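Local coordinates for protein 11S globulin (Wrightia tinctoria, PDB 5WXU) that binds the plant hormone auxin, indole-3-acetic acid, and as a hexameric 11S globulin probably serves as a seed storage protein, at residues 99-104 against 186-191. Residues are numbered along the deposited sequence; the frame is centred on the assembly and turned at random.
Sequences NAPMLI and LSNREN
Pro101 buries the most surface against 186-191, its ring resting on two side chains, Asn188 and Glu190. Its CG lies 3.4 Å from CG of Asn188, over the amide, while its CB touches OE1 of Glu190 at 3.4 Å. The amide reaches the ring because CG of Asn188 stands anti to the backbone N (chi1 -159°), and its OD1 accepts from the N of Glu190 at 3.0 Å, an Asx turn within the type I turn Asn188-Asn191. ND2 of Asn188 is held by the O of Leu329, and Glu190 OE1 accepts from the N of Ala164. Here, in the N-terminal cupin domain, the lead-in to strand 102-108 meets the loop leaving its antiparallel neighbour 178-185. Packing is looser around Ala100, whose CB stays 4.1 Å from CD2 of Leu186. Beyond it, the amides of Asn99 and Asn191 stand 85° apart; Asn99, bonded to Arg198 N and Asn196 O, gives a weak ND2 bond to Asn191 OD1 (3.0 Å, 149°). Asn191 ND2 reaches the O of Leu186 at 2.8 Å, in the carbonyl plane. An alanine in place of Asn191 is likely to leave that carbonyl without this donor and Asn99 ND2 without this acceptor. Toward solvent, Glu190 is partly exposed.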
ATOM      1  N   ASN B  99      24.287  12.184   2.088  1.00 18.07           N
ATOM      2  CA  ASN B  99      23.762  11.171   1.146  1.00 16.40           C
ATOM      3  C   ASN B  99      23.067   9.961   1.754  1.00 16.10           C
ATOM      4  O   ASN B  99      22.580   9.071   1.038  1.00 17.50           O
ATOM      5  CB  ASN B  99      24.873  10.691   0.218  1.00 17.08           C
ATOM      6  CG  ASN B  99      25.977   9.978   0.925  1.00 16.55           C
ATOM      7  OD1 ASN B  99      26.457  10.495   1.932  1.00 19.86           O
ATOM      8  ND2 ASN B  99      26.453   8.850   0.395  1.00 14.24           N
ATOM      9  N   ALA B 100      23.038   9.896   3.069  1.00 17.08           N
ATOM     10  CA  ALA B 100      22.493   8.729   3.780  1.00 18.04           C
ATOM     11  C   ALA B 100      21.608   9.288   4.820  1.00 16.92           C
ATOM     12  O   ALA B 100      21.899  10.328   5.411  1.00 17.70           O
ATOM     13  CB  ALA B 100      23.582   7.896   4.454  1.00 18.98           C
ATOM     14  N   PRO B 101      20.499   8.609   5.110  1.00 14.29           N
ATOM     15  CA  PRO B 101      19.641   8.912   6.275  1.00 14.45           C
ATOM     16  C   PRO B 101      20.367   8.578   7.597  1.00 14.26           C
ATOM     17  O   PRO B 101      21.416   7.894   7.580  1.00 15.47           O
ATOM     18  CB  PRO B 101      18.437   8.051   6.049  1.00 15.65           C
ATOM     19  CG  PRO B 101      19.004   6.841   5.336  1.00 15.09           C
ATOM     20  CD  PRO B 101      20.125   7.328   4.469  1.00 15.81           C
ATOM     21  N   MET B 102      19.852   9.118   8.684  1.00 15.41           N
ATOM     22  CA  MET B 102      20.508   8.982   9.979  1.00 14.40           C
ATOM     23  C   MET B 102      19.510   8.988  11.085  1.00 15.53           C
ATOM     24  O   MET B 102      18.444   9.563  10.939  1.00 17.02           O
ATOM     25  CB  MET B 102      21.489  10.141  10.159  1.00 16.32           C
ATOM     26  CG  MET B 102      20.769  11.463  10.283  1.00 18.15           C
ATOM     27  SD  MET B 102      21.834  12.837   9.862  1.00 27.83           S
ATOM     28  CE  MET B 102      20.723  14.009   9.267  1.00 34.32           C
ATOM     29  N   LEU B 103      19.836   8.369  12.215  1.00 14.00           N
ATOM     30  CA  LEU B 103      19.272   8.663  13.474  1.00 15.63           C
ATOM     31  C   LEU B 103      20.321   9.437  14.332  1.00 17.53           C
ATOM     32  O   LEU B 103      21.554   9.104  14.310  1.00 18.70           O
ATOM     33  CB  LEU B 103      18.910   7.405  14.173  1.00 16.72           C
ATOM     34  CG  LEU B 103      17.899   6.502  13.487  1.00 18.11           C
ATOM     35  CD1 LEU B 103      17.427   5.500  14.486  1.00 19.11           C
ATOM     36  CD2 LEU B 103      16.698   7.276  12.975  1.00 19.00           C
ATOM     37  N   ILE B 104      19.837  10.463  14.995  1.00 17.58           N
ATOM     38  CA  ILE B 104      20.665  11.273  15.941  1.00 18.08           C
ATOM     39  C   ILE B 104      20.180  11.009  17.346  1.00 16.61           C
ATOM     40  O   ILE B 104      19.003  11.176  17.626  1.00 19.00           O
ATOM     41  CB  ILE B 104      20.535  12.747  15.610  1.00 18.89           C
ATOM     42  CG1 ILE B 104      21.033  13.019  14.206  1.00 20.32           C
ATOM     43  CG2 ILE B 104      21.423  13.586  16.588  1.00 20.51           C
ATOM     44  CD1 ILE B 104      20.805  14.393  13.665  1.00 23.98           C
ATOM     45  N   LEU B 186      24.567   4.017   5.562  1.00 15.99           N
ATOM     46  CA  LEU B 186      25.092   4.129   4.212  1.00 15.76           C
ATOM     47  C   LEU B 186      24.476   3.179   3.200  1.00 15.28           C
ATOM     48  O   LEU B 186      24.380   3.518   2.046  1.00 15.99           O
ATOM     49  CB  LEU B 186      26.602   3.839   4.210  1.00 15.76           C
ATOM     50  CG  LEU B 186      27.410   4.788   5.109  1.00 18.14           C
ATOM     51  CD1 LEU B 186      28.880   4.355   5.039  1.00 20.73           C
ATOM     52  CD2 LEU B 186      27.279   6.243   4.772  1.00 19.58           C
ATOM     53  N   SER B 187      24.089   1.984   3.598  1.00 14.40           N
ATOM     54  CA  SER B 187      23.590   1.004   2.676  1.00 16.60           C
ATOM     55  C   SER B 187      22.133   1.212   2.335  1.00 16.14           C
ATOM     56  O   SER B 187      21.568   0.406   1.605  1.00 15.93           O
ATOM     57  CB  SER B 187      23.802  -0.453   3.156  1.00 16.28           C
ATOM     58  OG  SER B 187      22.848  -0.855   4.134  1.00 16.74           O
ATOM     59  N   ASN B 188      21.533   2.236   2.890  1.00 14.91           N
ATOM     60  CA  ASN B 188      20.097   2.549   2.680  1.00 14.66           C
ATOM     61  C   ASN B 188      19.781   2.798   1.223  1.00 15.24           C
ATOM     62  O   ASN B 188      20.567   3.332   0.506  1.00 16.48           O
ATOM     63  CB  ASN B 188      19.743   3.793   3.528  1.00 14.96           C
ATOM     64  CG  ASN B 188      18.251   3.909   3.797  1.00 16.44           C
ATOM     65  OD1 ASN B 188      17.475   4.436   2.937  1.00 16.30           O
ATOM     66  ND2 ASN B 188      17.845   3.519   5.012  1.00 15.26           N
ATOM     67  N   ARG B 189      18.550   2.398   0.783  1.00 14.50           N
ATOM     68  CA  ARG B 189      18.140   2.703  -0.565  1.00 14.83           C
ATOM     69  C   ARG B 189      18.224   4.194  -0.913  1.00 14.73           C
ATOM     70  O   ARG B 189      18.354   4.505  -2.110  1.00 15.64           O
ATOM     71  CB  ARG B 189      16.736   2.170  -0.812  1.00 16.56           C
ATOM     72  CG  ARG B 189      15.669   2.772   0.055  1.00 19.23           C
ATOM     73  CD  ARG B 189      14.319   2.082   0.027  1.00 21.40           C
ATOM     74  NE  ARG B 189      13.422   2.699   0.983  1.00 24.05           N
ATOM     75  CZ  ARG B 189      12.106   2.435   1.090  1.00 31.32           C
ATOM     76  NH1 ARG B 189      11.532   1.497   0.324  1.00 31.33           N
ATOM     77  NH2 ARG B 189      11.363   3.095   1.986  1.00 28.54           N
ATOM     78  N   GLU B 190      18.119   5.082   0.074  1.00 14.78           N
ATOM     79  CA  GLU B 190      18.174   6.514  -0.212  1.00 16.05           C
ATOM     80  C   GLU B 190      19.575   6.953  -0.717  1.00 15.96           C
ATOM     81  O   GLU B 190      19.659   8.009  -1.317  1.00 16.03           O
ATOM     82  CB  GLU B 190      17.806   7.353   1.009  1.00 16.82           C
ATOM     83  CG  GLU B 190      16.321   7.278   1.415  1.00 17.45           C
ATOM     84  CD  GLU B 190      15.928   8.212   2.549  1.00 23.02           C
ATOM     85  OE1 GLU B 190      16.794   8.836   3.207  1.00 21.88           O
ATOM     86  OE2 GLU B 190      14.698   8.346   2.773  1.00 26.01           O
ATOM     87  N   ASN B 191      20.615   6.138  -0.526  1.00 14.07           N
ATOM     88  CA  ASN B 191      21.943   6.502  -0.979  1.00 14.28           C
ATOM     89  C   ASN B 191      22.248   5.829  -2.283  1.00 14.30           C
ATOM     90  O   ASN B 191      22.563   4.626  -2.300  1.00 14.89           O
ATOM     91  CB  ASN B 191      22.952   6.088   0.059  1.00 15.04           C
ATOM     92  CG  ASN B 191      24.375   6.277  -0.389  1.00 15.19           C
ATOM     93  OD1 ASN B 191      24.676   7.072  -1.321  1.00 15.63           O
ATOM     94  ND2 ASN B 191      25.265   5.488   0.237  1.00 14.56           N
TER